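Local coordinates for acyl-[acyl-carrier-protein]--UDP-N-acetylglucosamine O-acyltransferase (Helicobacter pylori, PDB 1J2Z), which catalyses transfer of a (3R)-hydroxyacyl chain from acyl carrier protein to UDP-N-acetylglucosamine, the first step of lipid A biosynthesis, as a homotrimer, at residues Val117-Ala120 with His121-Ile125; Val135-Ala138 with Gly139-Ile143. All blocks are in the same frame, centred on the assembly; numbering follows the deposited sequence.

Contact 1. Residues Val117-Ala120 with His121-Ile125; sequences VHVA and HDCVI. With SOG (octyl 1-thio-beta-D-glucopyranoside), chain B.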
loop_
_atom_site.group_PDB
_atom_site.type_symbol
_atom_site.label_atom_id
_atom_site.label_comp_id
_atom_site.label_asym_id
_atom_site.label_seq_id
_atom_site.Cartn_x
_atom_site.Cartn_y
_atom_site.Cartn_z
ATOM N N VAL A 117 4.208 -5.681 3.675
ATOM C CA VAL A 117 4.156 -6.882 2.841
ATOM C C VAL A 117 3.085 -7.846 3.357
ATOM O O VAL A 117 3.014 -8.126 4.550
ATOM C CB VAL A 117 5.517 -7.632 2.826
ATOM C CG1 VAL A 117 5.334 -9.049 2.273
ATOM C CG2 VAL A 117 6.526 -6.873 1.970
ATOM N N HIS A 118 2.235 -8.336 2.462
ATOM C CA HIS A 118 1.214 -9.294 2.871
ATOM C C HIS A 118 1.437 -10.646 2.207
ATOM O O HIS A 118 1.576 -10.732 0.988
ATOM C CB HIS A 118 -0.196 -8.817 2.517
ATOM C CG HIS A 118 -1.245 -9.868 2.730
ATOM N ND1 HIS A 118 -2.044 -10.341 1.713
ATOM C CD2 HIS A 118 -1.586 -10.573 3.833
ATOM C CE1 HIS A 118 -2.832 -11.295 2.180
ATOM N NE2 HIS A 118 -2.573 -11.454 3.464
ATOM N N VAL A 119 1.472 -11.697 3.015
ATOM C CA VAL A 119 1.639 -13.048 2.497
ATOM C C VAL A 119 0.345 -13.791 2.803
ATOM O O VAL A 119 0.025 -14.045 3.961
ATOM C CB VAL A 119 2.826 -13.767 3.157
ATOM C CG1 VAL A 119 2.930 -15.202 2.624
ATOM C CG2 VAL A 119 4.102 -13.005 2.864
ATOM N N ALA A 120 -0.409 -14.117 1.758
ATOM C CA ALA A 120 -1.688 -14.802 1.929
ATOM C C ALA A 120 -1.566 -16.276 2.304
ATOM O O ALA A 120 -0.487 -16.874 2.249
ATOM C CB ALA A 120 -2.534 -14.658 0.656
ATOM N N HIS A 121 -2.700 -16.852 2.683
ATOM C CA HIS A 121 -2.768 -18.247 3.076
ATOM C C HIS A 121 -2.200 -19.185 2.019
ATOM O O HIS A 121 -2.305 -18.930 0.814
ATOM C CB HIS A 121 -4.222 -18.645 3.344
ATOM C CG HIS A 121 -5.094 -18.588 2.128
ATOM N ND1 HIS A 121 -5.799 -17.461 1.767
ATOM C CD2 HIS A 121 -5.360 -19.518 1.180
ATOM C CE1 HIS A 121 -6.463 -17.701 0.650
ATOM N NE2 HIS A 121 -6.213 -18.941 0.273
ATOM N N ASP A 122 -1.596 -20.271 2.489
ATOM C CA ASP A 122 -1.041 -21.307 1.620
ATOM C C ASP A 122 0.131 -20.927 0.717
ATOM O O ASP A 122 0.434 -21.645 -0.235
ATOM C CB ASP A 122 -2.165 -21.904 0.773
ATOM C CG ASP A 122 -3.280 -22.483 1.619
ATOM O OD1 ASP A 122 -3.023 -23.448 2.371
ATOM O OD2 ASP A 122 -4.413 -21.972 1.546
ATOM N N CYS A 123 0.790 -19.809 0.999
ATOM C CA CYS A 123 1.938 -19.426 0.193
ATOM C C CYS A 123 3.174 -20.152 0.707
ATOM O O CYS A 123 3.242 -20.563 1.867
ATOM C CB CYS A 123 2.177 -17.916 0.250
ATOM S SG CYS A 123 0.986 -16.929 -0.714
ATOM N N VAL A 124 4.151 -20.313 -0.171
ATOM C CA VAL A 124 5.389 -20.971 0.185
ATOM C C VAL A 124 6.531 -20.111 -0.322
ATOM O O VAL A 124 6.659 -19.887 -1.521
ATOM C CB VAL A 124 5.495 -22.374 -0.457
ATOM C CG1 VAL A 124 6.875 -22.962 -0.196
ATOM C CG2 VAL A 124 4.424 -23.291 0.116
ATOM N N ILE A 125 7.346 -19.625 0.606
ATOM C CA ILE A 125 8.494 -18.801 0.267
ATOM C C ILE A 125 9.732 -19.562 0.717
ATOM O O ILE A 125 9.743 -20.146 1.803
ATOM C CB ILE A 125 8.433 -17.437 0.993
ATOM C CG1 ILE A 125 7.229 -16.636 0.486
ATOM C CG2 ILE A 125 9.725 -16.664 0.768
ATOM C CD1 ILE A 125 6.998 -15.335 1.232
HETATM C C1 SOG B . -7.004 -13.863 -2.193
HETATM C C2 SOG B . -7.102 -14.766 -0.939
HETATM C C3 SOG B . -7.094 -13.892 0.323
HETATM C C4 SOG B . -5.787 -13.093 0.338
HETATM C C5 SOG B . -5.721 -12.207 -0.932
HETATM C C6 SOG B . -4.423 -11.411 -0.970
HETATM C "C1'" SOG B . -7.650 -14.049 -4.498
HETATM C "C2'" SOG B . -6.641 -13.926 -5.623
HETATM C "C3'" SOG B . -7.317 -14.024 -6.978
HETATM C "C4'" SOG B . -6.310 -13.906 -8.112
HETATM C "C5'" SOG B . -6.995 -14.007 -9.469
HETATM C "C6'" SOG B . -6.012 -13.751 -10.592
HETATM C "C7'" SOG B . -6.678 -13.846 -11.945
HETATM C "C8'" SOG B . -5.676 -13.585 -13.044
HETATM S S1 SOG B . -6.990 -14.664 -3.385
HETATM O O2 SOG B . -8.295 -15.539 -0.985
HETATM O O3 SOG B . -7.172 -14.707 1.475
HETATM O O4 SOG B . -5.733 -12.280 1.498
HETATM O O5 SOG B . -5.794 -13.058 -2.111
HETATM O O6 SOG B . -4.563 -10.222 -0.216
#

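Contact 2. Residues Val135-Ala138 with Gly139-Ile143; sequences VTLA and GHIEI. With SOG (octyl 1-thio-beta-D-glucopyranoside), chain B.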
loop_
_atom_site.group_PDB
_atom_site.type_symbol
_atom_site.label_atom_id
_atom_site.label_comp_id
_atom_site.label_asym_id
_atom_site.label_seq_id
_atom_site.Cartn_x
_atom_site.Cartn_y
_atom_site.Cartn_z
ATOM N N VAL A 135 4.592 -5.471 -1.184
ATOM C CA VAL A 135 4.372 -6.614 -2.064
ATOM C C VAL A 135 3.156 -7.357 -1.536
ATOM O O VAL A 135 3.034 -7.586 -0.333
ATOM C CB VAL A 135 5.590 -7.562 -2.104
ATOM C CG1 VAL A 135 5.210 -8.879 -2.770
ATOM C CG2 VAL A 135 6.723 -6.907 -2.885
ATOM N N THR A 136 2.255 -7.726 -2.440
ATOM C CA THR A 136 1.036 -8.421 -2.065
ATOM C C THR A 136 0.942 -9.788 -2.725
ATOM O O THR A 136 0.864 -9.897 -3.950
ATOM C CB THR A 136 -0.205 -7.592 -2.461
ATOM O OG1 THR A 136 -0.144 -6.310 -1.821
ATOM C CG2 THR A 136 -1.479 -8.302 -2.033
ATOM N N LEU A 137 0.954 -10.835 -1.909
ATOM C CA LEU A 137 0.859 -12.187 -2.435
ATOM C C LEU A 137 -0.539 -12.742 -2.206
ATOM O O LEU A 137 -1.026 -12.765 -1.074
ATOM C CB LEU A 137 1.871 -13.111 -1.749
ATOM C CG LEU A 137 3.359 -12.749 -1.759
ATOM C CD1 LEU A 137 4.143 -13.869 -1.083
ATOM C CD2 LEU A 137 3.852 -12.553 -3.181
ATOM N N ALA A 138 -1.186 -13.176 -3.281
ATOM C CA ALA A 138 -2.508 -13.775 -3.169
ATOM C C ALA A 138 -2.280 -15.195 -2.643
ATOM O O ALA A 138 -1.151 -15.579 -2.344
ATOM C CB ALA A 138 -3.196 -13.806 -4.536
ATOM N N GLY A 139 -3.336 -15.989 -2.543
ATOM C CA GLY A 139 -3.172 -17.330 -2.013
ATOM C C GLY A 139 -2.501 -18.371 -2.891
ATOM O O GLY A 139 -2.430 -18.228 -4.111
ATOM N N HIS A 140 -1.983 -19.412 -2.247
ATOM C CA HIS A 140 -1.356 -20.545 -2.930
ATOM C C HIS A 140 -0.157 -20.226 -3.820
ATOM O O HIS A 140 0.066 -20.906 -4.822
ATOM C CB HIS A 140 -2.413 -21.264 -3.780
ATOM C CG HIS A 140 -3.739 -21.418 -3.099
ATOM N ND1 HIS A 140 -4.018 -22.450 -2.228
ATOM C CD2 HIS A 140 -4.861 -20.659 -3.155
ATOM C CE1 HIS A 140 -5.254 -22.321 -1.777
ATOM N NE2 HIS A 140 -5.788 -21.243 -2.324
ATOM N N ILE A 141 0.618 -19.207 -3.468
ATOM C CA ILE A 141 1.777 -18.843 -4.276
ATOM C C ILE A 141 3.047 -19.562 -3.818
ATOM O O ILE A 141 3.239 -19.808 -2.628
ATOM C CB ILE A 141 1.995 -17.316 -4.236
ATOM C CG1 ILE A 141 0.867 -16.627 -5.018
ATOM C CG2 ILE A 141 3.361 -16.952 -4.808
ATOM C CD1 ILE A 141 0.774 -15.127 -4.784
ATOM N N GLU A 142 3.899 -19.914 -4.778
ATOM C CA GLU A 142 5.156 -20.592 -4.489
ATOM C C GLU A 142 6.310 -19.740 -4.998
ATOM O O GLU A 142 6.357 -19.378 -6.170
ATOM C CB GLU A 142 5.191 -21.968 -5.158
ATOM C CG GLU A 142 4.250 -22.990 -4.536
ATOM C CD GLU A 142 4.140 -24.265 -5.363
ATOM O OE1 GLU A 142 5.087 -24.570 -6.116
ATOM O OE2 GLU A 142 3.112 -24.964 -5.251
ATOM N N ILE A 143 7.238 -19.426 -4.106
ATOM C CA ILE A 143 8.395 -18.607 -4.447
ATOM C C ILE A 143 9.675 -19.366 -4.098
ATOM O O ILE A 143 9.864 -19.776 -2.955
ATOM C CB ILE A 143 8.343 -17.270 -3.672
ATOM C CG1 ILE A 143 7.120 -16.468 -4.132
ATOM C CG2 ILE A 143 9.629 -16.476 -3.884
ATOM C CD1 ILE A 143 6.900 -15.175 -3.382
HETATM C C1 SOG B . -7.004 -13.863 -2.193
HETATM C C2 SOG B . -7.102 -14.766 -0.939
HETATM C C3 SOG B . -7.094 -13.892 0.323
HETATM C C4 SOG B . -5.787 -13.093 0.338
HETATM C C5 SOG B . -5.721 -12.207 -0.932
HETATM C C6 SOG B . -4.423 -11.411 -0.970
HETATM C "C1'" SOG B . -7.650 -14.049 -4.498
HETATM C "C2'" SOG B . -6.641 -13.926 -5.623
HETATM C "C3'" SOG B . -7.317 -14.024 -6.978
HETATM C "C4'" SOG B . -6.310 -13.906 -8.112
HETATM C "C5'" SOG B . -6.995 -14.007 -9.469
HETATM C "C6'" SOG B . -6.012 -13.751 -10.592
HETATM C "C7'" SOG B . -6.678 -13.846 -11.945
HETATM C "C8'" SOG B . -5.676 -13.585 -13.044
HETATM S S1 SOG B . -6.990 -14.664 -3.385
HETATM O O2 SOG B . -8.295 -15.539 -0.985
HETATM O O3 SOG B . -7.172 -14.707 1.475
HETATM O O4 SOG B . -5.733 -12.280 1.498
HETATM O O5 SOG B . -5.794 -13.058 -2.111
HETATM O O6 SOG B . -4.563 -10.222 -0.216
#

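Contact 1. Residues Val117-Ala120 with His121-Ile125
V119 packs on C123 and I125, and A120 meets C123, across a type II beta turn from A120 to C123, a corner of the left-handed beta-helix. Just ahead of them, H118 points outward, its CG anti to the backbone N (chi1 171°), and turns its imidazole edge to the bound thioglucoside, CE1 lying 3.1 Å from O4. V119 faces the interior and uses both methyls. Its CG1 lies against CB of C123 at 3.7 Å, while CG2 meets CD1 of I125 tip to tip at 4.1 Å. At A120 the backbone takes over, its O accepting a weak hydrogen bond from C123 N (3.4 Å, 141° at the hydrogen), while its CB packs 3.6 Å from C4 of the sugar. Beyond the join, H121, which probably binds the substrate, makes a weak hydrogen bond from ND1 to the sugar O3 at 3.1 Å. D122 takes the turn position with positive phi, and its carboxylate is gripped by T98 OG1 and I102 N. The corner joins strands 118-119 and 124-125, which belong to two different parallel sheets; V119 also packs on I94 of strand 93-94 in the preceding coil and on L137 of strand 136-137 in the next.

Contact 2. Residues Val135-Ala138 with Gly139-Ile143
I141 folds back against L137 and A138 inside a corner of the left-handed parallel beta-helix. CB stands 4.1 Å from A138 O, at the limit of contact. The next atom, CG1, lies anti to the carbonyl carbon of I141 (chi1 -70°), which directs it back toward the preceding strand and to 3.5 Å from the same oxygen. With chi2 extended at 166°, CD1 comes up obliquely, 3.1 Å from both A138 N and A138 O, a tight fit of a methyl against backbone. The same methyl reaches L137 CB at 3.8 Å. Farther along, I143 meets L137 tip to tip, its CD1 lying 3.8 Å from L137 CD1, so that one leucine meets two isoleucines, at base and tip. No hydrogen bond links the two segments; methyl contacts with L137 and with the A138 backbone fill the inside of the corner. H140, with positive phi, helps bend the chain and turns its ring outward, where it stacks on that of F158. The outer side of the bend lines the glycoside pocket. There A138 CA approaches the sugar ring oxygen O5 at 3.5 Å, and A138 CB rests 3.6 Å from C2' of the octyl tail.

How the contacts relate
From the N terminus, contact 1 rounds its corner first, passing from strand 118-119 to 124-125; the chain then runs through strand 130-131 along the third side of the prism and reaches contact 2 at the same corner, eighteen residues later. The two lie in series, neither nested nor crossed, as successive coils of the helix. Backbone pairing joins them, with probable hydrogen bonds from V124 N to I141 O and from I143 N to V124 O, both 2.7 Å. A120 CB packs 3.4 Å from A138 C, and outside the coil the rings of H121 and H140 meet edge-to-face. Both corners border one bound octyl thioglucoside, so adjacent coils build a shared pocket.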